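DspB (Aggregatibacter actinomycetemcomitans, PDB 1YHT) probably hydrolyses the N-acetylglucosamine-containing polysaccharide of bacterial biofilms, acting as a family 20 beta-N-acetylhexosaminidase on a TIM-barrel scaffold. Local coordinates at residues A61-L66 and K89-Y94; T235-D240 and Y272-L277; Y276-P281 and A326-G331. All blocks are in the same frame, centred on the assembly; numbering follows the deposited sequence.

Contact 1. Residues A61-L66 and K89-Y94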
loop_
_atom_site.group_PDB
_atom_site.type_symbol
_atom_site.label_atom_id
_atom_site.label_comp_id
_atom_site.label_asym_id
_atom_site.label_seq_id
_atom_site.Cartn_x
_atom_site.Cartn_y
_atom_site.Cartn_z
ATOM N N ALA A 61 -8.442 -0.212 -9.203
ATOM C CA ALA A 61 -8.399 -1.469 -9.926
ATOM C C ALA A 61 -9.360 -2.569 -9.446
ATOM O O ALA A 61 -9.118 -3.750 -9.715
ATOM C CB ALA A 61 -6.983 -1.999 -9.917
ATOM N N ILE A 62 -10.443 -2.194 -8.766
ATOM C CA ILE A 62 -11.506 -3.131 -8.391
ATOM C C ILE A 62 -12.852 -2.548 -8.690
ATOM O O ILE A 62 -13.013 -1.344 -8.793
ATOM C CB ILE A 62 -11.449 -3.561 -6.872
ATOM C CG1 ILE A 62 -11.771 -2.394 -5.934
ATOM C CG2 ILE A 62 -10.084 -4.083 -6.570
ATOM C CD1 ILE A 62 -11.558 -2.737 -4.436
ATOM N N GLU A 63 -13.835 -3.436 -8.777
ATOM C CA GLU A 63 -15.194 -3.065 -8.991
ATOM C C GLU A 63 -15.742 -2.230 -7.822
ATOM O O GLU A 63 -15.341 -2.405 -6.642
ATOM C CB GLU A 63 -16.046 -4.320 -9.208
ATOM C CG GLU A 63 -17.470 -4.044 -9.617
ATOM C CD GLU A 63 -18.209 -5.222 -10.256
ATOM O OE1 GLU A 63 -17.722 -6.387 -10.288
ATOM O OE2 GLU A 63 -19.279 -4.933 -10.788
ATOM N N SER A 64 -16.699 -1.358 -8.148
ATOM C CA SER A 64 -17.287 -0.438 -7.157
ATOM C C SER A 64 -18.707 -0.012 -7.538
ATOM O O SER A 64 -18.916 0.525 -8.628
ATOM C CB SER A 64 -16.459 0.839 -7.021
ATOM O OG SER A 64 -17.063 1.735 -6.082
ATOM N N HIS A 65 -19.659 -0.256 -6.633
ATOM C CA HIS A 65 -20.986 0.387 -6.709
ATOM C C HIS A 65 -20.892 1.910 -6.474
ATOM O O HIS A 65 -21.428 2.698 -7.221
ATOM C CB HIS A 65 -21.935 -0.202 -5.647
ATOM C CG HIS A 65 -22.618 -1.476 -6.048
ATOM N ND1 HIS A 65 -21.941 -2.653 -6.275
ATOM C CD2 HIS A 65 -23.939 -1.761 -6.178
ATOM C CE1 HIS A 65 -22.818 -3.600 -6.583
ATOM N NE2 HIS A 65 -24.042 -3.075 -6.555
ATOM N N LEU A 66 -20.175 2.309 -5.420
ATOM C CA LEU A 66 -20.106 3.737 -5.040
ATOM C C LEU A 66 -19.484 4.617 -6.117
ATOM O O LEU A 66 -19.929 5.764 -6.351
ATOM C CB LEU A 66 -19.331 3.888 -3.709
ATOM C CG LEU A 66 -20.102 3.899 -2.383
ATOM C CD1 LEU A 66 -20.983 2.773 -2.241
ATOM C CD2 LEU A 66 -19.136 3.883 -1.221
ATOM N N LYS A 89 -9.193 1.581 -18.350
ATOM C CA LYS A 89 -8.288 0.864 -17.406
ATOM C C LYS A 89 -8.970 -0.375 -16.862
ATOM O O LYS A 89 -10.190 -0.391 -16.830
ATOM C CB LYS A 89 -8.001 1.746 -16.207
ATOM C CG LYS A 89 -7.300 2.996 -16.484
ATOM C CD LYS A 89 -6.033 2.745 -17.239
ATOM C CE LYS A 89 -5.121 3.964 -17.097
ATOM N NZ LYS A 89 -4.338 4.114 -18.355
ATOM N N PRO A 90 -8.185 -1.410 -16.465
ATOM C CA PRO A 90 -8.736 -2.655 -15.944
ATOM C C PRO A 90 -9.183 -2.638 -14.498
ATOM O O PRO A 90 -8.701 -1.841 -13.708
ATOM C CB PRO A 90 -7.585 -3.637 -16.114
ATOM C CG PRO A 90 -6.349 -2.768 -15.978
ATOM C CD PRO A 90 -6.717 -1.493 -16.638
ATOM N N PHE A 91 -10.140 -3.498 -14.172
ATOM C CA PHE A 91 -10.476 -3.699 -12.761
ATOM C C PHE A 91 -10.905 -5.120 -12.510
ATOM O O PHE A 91 -11.380 -5.836 -13.413
ATOM C CB PHE A 91 -11.510 -2.683 -12.303
ATOM C CG PHE A 91 -12.839 -2.822 -12.984
ATOM C CD1 PHE A 91 -13.846 -3.592 -12.394
ATOM C CD2 PHE A 91 -13.106 -2.181 -14.191
ATOM C CE1 PHE A 91 -15.104 -3.711 -12.996
ATOM C CE2 PHE A 91 -14.356 -2.303 -14.786
ATOM C CZ PHE A 91 -15.349 -3.081 -14.189
ATOM N N LEU A 92 -10.719 -5.562 -11.273
ATOM C CA LEU A 92 -11.149 -6.908 -10.861
ATOM C C LEU A 92 -12.614 -6.859 -10.567
ATOM O O LEU A 92 -13.067 -6.003 -9.790
ATOM C CB LEU A 92 -10.366 -7.379 -9.623
ATOM C CG LEU A 92 -8.896 -7.676 -9.852
ATOM C CD1 LEU A 92 -8.130 -7.795 -8.519
ATOM C CD2 LEU A 92 -8.674 -8.913 -10.750
ATOM N N SER A 93 -13.371 -7.793 -11.137
ATOM C CA SER A 93 -14.765 -7.908 -10.812
ATOM C C SER A 93 -14.929 -8.470 -9.406
ATOM O O SER A 93 -14.028 -9.102 -8.865
ATOM C CB SER A 93 -15.494 -8.834 -11.802
ATOM O OG SER A 93 -15.161 -10.186 -11.533
ATOM N N TYR A 94 -16.113 -8.276 -8.838
ATOM C CA TYR A 94 -16.439 -8.885 -7.546
ATOM C C TYR A 94 -16.329 -10.432 -7.561
ATOM O O TYR A 94 -15.892 -11.026 -6.594
ATOM C CB TYR A 94 -17.862 -8.556 -7.139
ATOM C CG TYR A 94 -18.168 -7.108 -6.874
ATOM C CD1 TYR A 94 -17.323 -6.296 -6.091
ATOM C CD2 TYR A 94 -19.339 -6.551 -7.354
ATOM C CE1 TYR A 94 -17.646 -4.969 -5.841
ATOM C CE2 TYR A 94 -19.676 -5.201 -7.075
ATOM C CZ TYR A 94 -18.810 -4.432 -6.337
ATOM O OH TYR A 94 -19.186 -3.095 -6.101
#
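Glu63 and Tyr94 give an example of how one carboxylate can pin a loop to the start of a helix. The Glu63 side chain is laid flat across the Tyr94 ring: its CG sits 3.6 Å from the ring centroid as a CH-pi contact over the face, and the carboxylate plane lies only 5° from that of the ring. With CG anti to the backbone N (chi1 -173°) and the chain extended beyond it, OE1 arrives at the first turn of helix 94-106, where Tyr94 N donates to it at 2.9 Å, on the anti side of the carboxylate. OE2 is held separately by a salt bridge to Arg70 and by Ala71 N. Behind this stack the backbones make a single bridge, Leu92 N to Ala61 O and Glu63 N to Leu92 O, both 2.9 Å, while CD1 of Phe91 packs 3.6 Å from Glu63 N. Glu63, Phe91 and the bridged backbones are buried, where the loop after barrel strand 49-53 meets the passage from short strand 90-91 into helix 94-106. The outer end is more thinly packed and solvent-open, yet still bonded: exposed His65 meets Tyr94 rim to rim, its ND1 2.8 Å from Tyr94 OH in a nearly straight bond, while His65 N bonds that hydroxyl only weakly. A carboxylate shared between an arginine and a helix-start N-H would probably stay ionised.

Contact 2. Residues T235-D240 and Y272-L277; sequences TYWSYD and YNSYYL
Thr235 is turned so that CG2 stands anti to its carbonyl carbon while OG1 lies between N and that carbon (chi1 58°), and Tyr272 brings one face of its ring under Thr235 CB. The setting is the C-terminal rim of the TIM barrel, where parallel strands 233-236 and 269-271 run out into loops. Thr235 CB rests 3.7 Å from the Tyr272 ring centroid, a CH-pi contact over one face, and the CG2 methyl comes within 3.4 Å of Tyr272 CE1. The polar ends have partners on other strands: Thr235 OG1 bonds to His179, and Tyr272 OH to His51. Where the strands end, two backbone bonds follow. Tyr272 N donates to Tyr236 O at 2.8 Å, from well above the carbonyl plane, whereas Ser274 N reaches Trp237 O at 2.9 Å in the plane of the Trp237 carbonyl. The second bond ties the loop to the first turn of helix 274-277, whose N-cap is Asn273. Trp237, its NE1 bonded to Asp218, is close to bound acetic acid and glycerol, consistent with an active-site pocket. At the edge of its indole, Ser274 CB lies 3.9 Å from Trp237 CE3.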
loop_
_atom_site.group_PDB
_atom_site.type_symbol
_atom_site.label_atom_id
_atom_site.label_comp_id
_atom_site.label_asym_id
_atom_site.label_seq_id
_atom_site.Cartn_x
_atom_site.Cartn_y
_atom_site.Cartn_z
ATOM N N THR A 235 3.543 0.844 8.521
ATOM C CA THR A 235 4.376 0.307 7.432
ATOM C C THR A 235 5.455 1.330 7.073
ATOM O O THR A 235 5.198 2.317 6.375
ATOM C CB THR A 235 3.488 -0.146 6.183
ATOM O OG1 THR A 235 2.695 0.934 5.665
ATOM C CG2 THR A 235 2.575 -1.213 6.608
ATOM N N TYR A 236 6.660 1.108 7.616
ATOM C CA TYR A 236 7.759 2.088 7.642
ATOM C C TYR A 236 8.700 1.894 6.474
ATOM O O TYR A 236 9.518 0.942 6.468
ATOM C CB TYR A 236 8.575 1.993 8.968
ATOM C CG TYR A 236 9.335 3.270 9.277
ATOM C CD1 TYR A 236 8.904 4.145 10.287
ATOM C CD2 TYR A 236 10.426 3.665 8.510
ATOM C CE1 TYR A 236 9.565 5.377 10.541
ATOM C CE2 TYR A 236 11.092 4.856 8.760
ATOM C CZ TYR A 236 10.683 5.708 9.808
ATOM O OH TYR A 236 11.350 6.932 10.050
ATOM N N TRP A 237 8.592 2.776 5.484
ATOM C CA TRP A 237 9.295 2.588 4.215
ATOM C C TRP A 237 10.557 3.429 4.008
ATOM O O TRP A 237 11.477 3.001 3.324
ATOM C CB TRP A 237 8.373 2.768 3.046
ATOM C CG TRP A 237 7.877 4.138 2.787
ATOM C CD1 TRP A 237 6.901 4.798 3.455
ATOM C CD2 TRP A 237 8.317 5.012 1.754
ATOM N NE1 TRP A 237 6.705 6.032 2.912
ATOM C CE2 TRP A 237 7.568 6.200 1.868
ATOM C CE3 TRP A 237 9.274 4.907 0.744
ATOM C CZ2 TRP A 237 7.718 7.267 0.993
ATOM C CZ3 TRP A 237 9.435 5.974 -0.150
ATOM C CH2 TRP A 237 8.664 7.141 -0.017
ATOM N N SER A 238 10.555 4.633 4.582
ATOM C CA SER A 238 11.701 5.527 4.482
ATOM C C SER A 238 11.628 6.605 5.574
ATOM O O SER A 238 10.541 7.128 5.878
ATOM C CB SER A 238 11.681 6.196 3.119
ATOM O OG SER A 238 12.841 6.975 2.921
ATOM N N TYR A 239 12.788 6.964 6.116
ATOM C CA TYR A 239 12.909 8.096 7.036
ATOM C C TYR A 239 12.580 9.420 6.362
ATOM O O TYR A 239 12.130 10.357 7.015
ATOM C CB TYR A 239 14.350 8.146 7.581
ATOM C CG TYR A 239 14.599 8.678 8.991
ATOM C CD1 TYR A 239 15.865 8.535 9.556
ATOM C CD2 TYR A 239 13.625 9.354 9.739
ATOM C CE1 TYR A 239 16.166 9.000 10.818
ATOM C CE2 TYR A 239 13.938 9.862 11.028
ATOM C CZ TYR A 239 15.230 9.676 11.541
ATOM O OH TYR A 239 15.593 10.101 12.792
ATOM N N ASP A 240 12.817 9.521 5.061
ATOM C CA ASP A 240 12.779 10.824 4.395
ATOM C C ASP A 240 12.099 10.866 3.034
ATOM O O ASP A 240 12.253 11.841 2.253
ATOM C CB ASP A 240 14.217 11.366 4.313
ATOM C CG ASP A 240 15.179 10.404 3.600
ATOM O OD1 ASP A 240 14.704 9.551 2.798
ATOM O OD2 ASP A 240 16.401 10.519 3.847
ATOM N N TYR A 272 9.341 -1.819 5.790
ATOM C CA TYR A 272 9.134 -1.833 4.352
ATOM C C TYR A 272 10.348 -1.237 3.614
ATOM O O TYR A 272 10.252 -0.945 2.424
ATOM C CB TYR A 272 7.882 -1.059 4.014
ATOM C CG TYR A 272 6.568 -1.850 4.027
ATOM C CD1 TYR A 272 6.146 -2.537 5.155
ATOM C CD2 TYR A 272 5.726 -1.866 2.911
ATOM C CE1 TYR A 272 4.917 -3.219 5.182
ATOM C CE2 TYR A 272 4.487 -2.523 2.952
ATOM C CZ TYR A 272 4.089 -3.212 4.090
ATOM O OH TYR A 272 2.838 -3.874 4.180
ATOM N N ASN A 273 11.458 -1.036 4.357
ATOM C CA ASN A 273 12.722 -0.391 3.848
ATOM C C ASN A 273 12.812 -0.359 2.345
ATOM O O ASN A 273 13.081 -1.385 1.734
ATOM C CB ASN A 273 13.943 -1.132 4.412
ATOM C CG ASN A 273 15.287 -0.501 4.004
ATOM O OD1 ASN A 273 15.394 0.171 2.983
ATOM N ND2 ASN A 273 16.305 -0.736 4.808
ATOM N N SER A 274 12.630 0.822 1.747
ATOM C CA SER A 274 12.584 0.958 0.289
ATOM C C SER A 274 13.912 0.588 -0.387
ATOM O O SER A 274 13.921 0.100 -1.494
ATOM C CB SER A 274 12.160 2.366 -0.132
ATOM O OG SER A 274 13.069 3.323 0.378
ATOM N N TYR A 275 15.038 0.760 0.289
ATOM C CA TYR A 275 16.287 0.367 -0.366
ATOM C C TYR A 275 16.361 -1.114 -0.731
ATOM O O TYR A 275 16.745 -1.439 -1.858
ATOM C CB TYR A 275 17.489 0.744 0.470
ATOM C CG TYR A 275 18.790 0.513 -0.271
ATOM C CD1 TYR A 275 19.245 1.416 -1.242
ATOM C CD2 TYR A 275 19.530 -0.619 -0.034
ATOM C CE1 TYR A 275 20.431 1.188 -1.935
ATOM C CE2 TYR A 275 20.731 -0.842 -0.700
ATOM C CZ TYR A 275 21.178 0.070 -1.623
ATOM O OH TYR A 275 22.349 -0.219 -2.272
ATOM N N TYR A 276 16.041 -2.001 0.212
ATOM C CA TYR A 276 16.112 -3.460 -0.019
ATOM C C TYR A 276 14.795 -4.121 -0.453
ATOM O O TYR A 276 14.793 -5.208 -1.046
ATOM C CB TYR A 276 16.566 -4.167 1.257
ATOM C CG TYR A 276 18.025 -3.980 1.536
ATOM C CD1 TYR A 276 18.978 -4.605 0.721
ATOM C CD2 TYR A 276 18.468 -3.154 2.581
ATOM C CE1 TYR A 276 20.315 -4.442 0.952
ATOM C CE2 TYR A 276 19.842 -3.009 2.838
ATOM C CZ TYR A 276 20.746 -3.646 2.013
ATOM O OH TYR A 276 22.099 -3.504 2.209
ATOM N N LEU A 277 13.694 -3.484 -0.091
ATOM C CA LEU A 277 12.400 -4.119 -0.141
ATOM C C LEU A 277 11.425 -3.522 -1.135
ATOM O O LEU A 277 10.323 -4.039 -1.258
ATOM C CB LEU A 277 11.787 -4.179 1.259
ATOM C CG LEU A 277 12.654 -4.782 2.362
ATOM C CD1 LEU A 277 11.941 -4.739 3.663
ATOM C CD2 LEU A 277 13.112 -6.213 2.098
#

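Contact 3. Residues Y276-P281 and A326-G331; sequences YLYIVP and ALSIWG. With ACY (acetic acid), chain B.
Tyr278 and Trp330 fit together as an edge-to-face aromatic pair at the mouth of a TIM barrel, where short strand 278-279 runs parallel to the end of strand 324-329. The bump is the pyrrole edge of Trp330, and the Tyr278 face, beside Ser328 CB, is the surface that takes it: NE1 sits 3.0 Å above the Tyr278 ring plane, over its centre, with the two planes at 61°. The Trp330 CG, anti to its own carbonyl carbon (chi1 -63°), carries the indole back along the strand onto the tyrosine. Ser328 packs obliquely against the same phenol ring, its CB 3.6 Å from Tyr278 CD1, so Ser328 and Trp330, two residues apart in the chain, both meet the ring from the same side. Tyr278 OH donates to the O of a bound acetic acid, near the plane of its ring; the acid probably came from the crystallisation liquor. His53 meets Trp330 edge-to-face as well.

The other face of the sheet is aliphatic. Ile279 and Ile329 lie side by side and point the same way, CG2 of Ile279 touching CG1 of Ile329 at 3.8 Å, and helix 339-358 covers them through Leu349 and Thr346. Further along, the Pro281 ring lies across Ile329 at about a right angle and receives its CG2 methyl, with Pro281 CG and CD both 3.8 Å from Ile329 CG2. Between the two faces run three nearly straight backbone bonds, Ser328 N to Leu277 O, Ile279 N to Ser328 O and Trp330 N to Ile279 O, which set the side chains level with one another. Where the strands end, one water takes over from direct pairing, donating to Pro281 O and to Trp330 O at 2.7 Å each.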
loop_
_atom_site.group_PDB
_atom_site.type_symbol
_atom_site.label_atom_id
_atom_site.label_comp_id
_atom_site.label_asym_id
_atom_site.label_seq_id
_atom_site.Cartn_x
_atom_site.Cartn_y
_atom_site.Cartn_z
ATOM N N TYR A 276 16.041 -2.001 0.212
ATOM C CA TYR A 276 16.112 -3.460 -0.019
ATOM C C TYR A 276 14.795 -4.121 -0.453
ATOM O O TYR A 276 14.793 -5.208 -1.046
ATOM C CB TYR A 276 16.566 -4.167 1.257
ATOM C CG TYR A 276 18.025 -3.980 1.536
ATOM C CD1 TYR A 276 18.978 -4.605 0.721
ATOM C CD2 TYR A 276 18.468 -3.154 2.581
ATOM C CE1 TYR A 276 20.315 -4.442 0.952
ATOM C CE2 TYR A 276 19.842 -3.009 2.838
ATOM C CZ TYR A 276 20.746 -3.646 2.013
ATOM O OH TYR A 276 22.099 -3.504 2.209
ATOM N N LEU A 277 13.694 -3.484 -0.091
ATOM C CA LEU A 277 12.400 -4.119 -0.141
ATOM C C LEU A 277 11.425 -3.522 -1.135
ATOM O O LEU A 277 10.323 -4.039 -1.258
ATOM C CB LEU A 277 11.787 -4.179 1.259
ATOM C CG LEU A 277 12.654 -4.782 2.362
ATOM C CD1 LEU A 277 11.941 -4.739 3.663
ATOM C CD2 LEU A 277 13.112 -6.213 2.098
ATOM N N TYR A 278 11.816 -2.474 -1.845
ATOM C CA TYR A 278 11.048 -1.986 -3.010
ATOM C C TYR A 278 11.709 -2.521 -4.262
ATOM O O TYR A 278 12.938 -2.488 -4.379
ATOM C CB TYR A 278 11.067 -0.463 -3.114
ATOM C CG TYR A 278 10.075 0.267 -2.248
ATOM C CD1 TYR A 278 9.501 -0.327 -1.114
ATOM C CD2 TYR A 278 9.754 1.590 -2.523
ATOM C CE1 TYR A 278 8.615 0.353 -0.338
ATOM C CE2 TYR A 278 8.897 2.286 -1.705
ATOM C CZ TYR A 278 8.307 1.668 -0.644
ATOM O OH TYR A 278 7.374 2.376 0.113
ATOM N N ILE A 279 10.879 -3.022 -5.179
ATOM C CA ILE A 279 11.324 -3.272 -6.539
ATOM C C ILE A 279 10.347 -2.568 -7.483
ATOM O O ILE A 279 9.114 -2.601 -7.274
ATOM C CB ILE A 279 11.544 -4.819 -6.838
ATOM C CG1 ILE A 279 12.121 -5.004 -8.240
ATOM C CG2 ILE A 279 10.243 -5.605 -6.682
ATOM C CD1 ILE A 279 12.858 -6.345 -8.422
ATOM N N VAL A 280 10.894 -1.952 -8.534
ATOM C CA VAL A 280 10.132 -1.243 -9.543
ATOM C C VAL A 280 10.429 -1.875 -10.918
ATOM O O VAL A 280 11.308 -1.428 -11.682
ATOM C CB VAL A 280 10.426 0.306 -9.508
ATOM C CG1 VAL A 280 9.397 1.079 -10.303
ATOM C CG2 VAL A 280 10.453 0.830 -8.015
ATOM N N PRO A 281 9.709 -2.943 -11.234
ATOM C CA PRO A 281 10.044 -3.616 -12.477
ATOM C C PRO A 281 9.927 -2.739 -13.717
ATOM O O PRO A 281 8.987 -1.941 -13.890
ATOM C CB PRO A 281 9.063 -4.794 -12.519
ATOM C CG PRO A 281 8.739 -5.020 -11.072
ATOM C CD PRO A 281 8.637 -3.644 -10.518
ATOM N N ALA A 326 7.695 -6.459 4.449
ATOM C CA ALA A 326 7.130 -6.845 3.149
ATOM C C ALA A 326 8.031 -6.433 2.024
ATOM O O ALA A 326 8.724 -5.424 2.126
ATOM C CB ALA A 326 5.781 -6.217 2.972
ATOM N N LEU A 327 8.036 -7.230 0.964
ATOM C CA LEU A 327 8.480 -6.788 -0.351
ATOM C C LEU A 327 7.364 -5.981 -0.988
ATOM O O LEU A 327 6.239 -6.466 -1.041
ATOM C CB LEU A 327 8.737 -7.963 -1.280
ATOM C CG LEU A 327 9.249 -7.669 -2.703
ATOM C CD1 LEU A 327 10.645 -7.117 -2.722
ATOM C CD2 LEU A 327 9.246 -8.964 -3.576
ATOM N N SER A 328 7.701 -4.839 -1.558
ATOM C CA SER A 328 6.777 -4.033 -2.339
ATOM C C SER A 328 7.168 -4.041 -3.823
ATOM O O SER A 328 8.294 -3.721 -4.174
ATOM C CB SER A 328 6.783 -2.590 -1.790
ATOM O OG SER A 328 6.240 -2.485 -0.463
ATOM N N ILE A 329 6.237 -4.430 -4.696
ATOM C CA ILE A 329 6.445 -4.419 -6.128
ATOM C C ILE A 329 5.593 -3.317 -6.704
ATOM O O ILE A 329 4.377 -3.460 -6.831
ATOM C CB ILE A 329 6.026 -5.768 -6.791
ATOM C CG1 ILE A 329 6.728 -6.962 -6.119
ATOM C CG2 ILE A 329 6.284 -5.673 -8.312
ATOM C CD1 ILE A 329 6.327 -8.381 -6.661
ATOM N N TRP A 330 6.250 -2.242 -7.096
ATOM C CA TRP A 330 5.630 -1.056 -7.577
ATOM C C TRP A 330 5.608 -1.066 -9.087
ATOM O O TRP A 330 6.547 -1.550 -9.735
ATOM C CB TRP A 330 6.338 0.188 -7.083
ATOM C CG TRP A 330 6.317 0.374 -5.576
ATOM C CD1 TRP A 330 7.314 0.104 -4.723
ATOM C CD2 TRP A 330 5.247 0.896 -4.801
ATOM N NE1 TRP A 330 6.940 0.416 -3.435
ATOM C CE2 TRP A 330 5.667 0.900 -3.459
ATOM C CE3 TRP A 330 3.963 1.352 -5.109
ATOM C CZ2 TRP A 330 4.864 1.356 -2.430
ATOM C CZ3 TRP A 330 3.157 1.785 -4.085
ATOM C CH2 TRP A 330 3.602 1.782 -2.765
ATOM N N GLY A 331 4.523 -0.496 -9.620
ATOM C CA GLY A 331 4.099 -0.684 -11.014
ATOM C C GLY A 331 4.420 0.384 -12.033
ATOM O O GLY A 331 4.165 0.162 -13.218
HETATM C C ACY B . 5.321 5.093 -0.779
HETATM O O ACY B . 6.451 4.666 -1.049
HETATM O OXT ACY B . 4.811 6.105 -1.328
HETATM C CH3 ACY B . 4.529 4.328 0.227
HETATM O O HOH W 1 7.346 -0.764 -12.151
#

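The three contacts show how chemistry follows position in one barrel. Contacts 2 and 3 are neighbours, their centres about 10 Å apart: they share Tyr276 and Leu277, both use helix 274-277, and they touch where Trp237 CB packs 3.1 Å from Tyr278 OH. Contact 2 is wholly buried, joining a strand end and its following loop to the start of that helix; contact 3, largely buried, uses regular parallel pairing with aromatic and aliphatic faces. Contact 1 stands apart, its centre about 29 Å from that of contact 2, on the opposite side of the chain's centre. It joins a peripheral loop to short strand 90-91 and the start of helix 94-106, opens to solvent most at His65, and alone bridges its segments with a carboxylate.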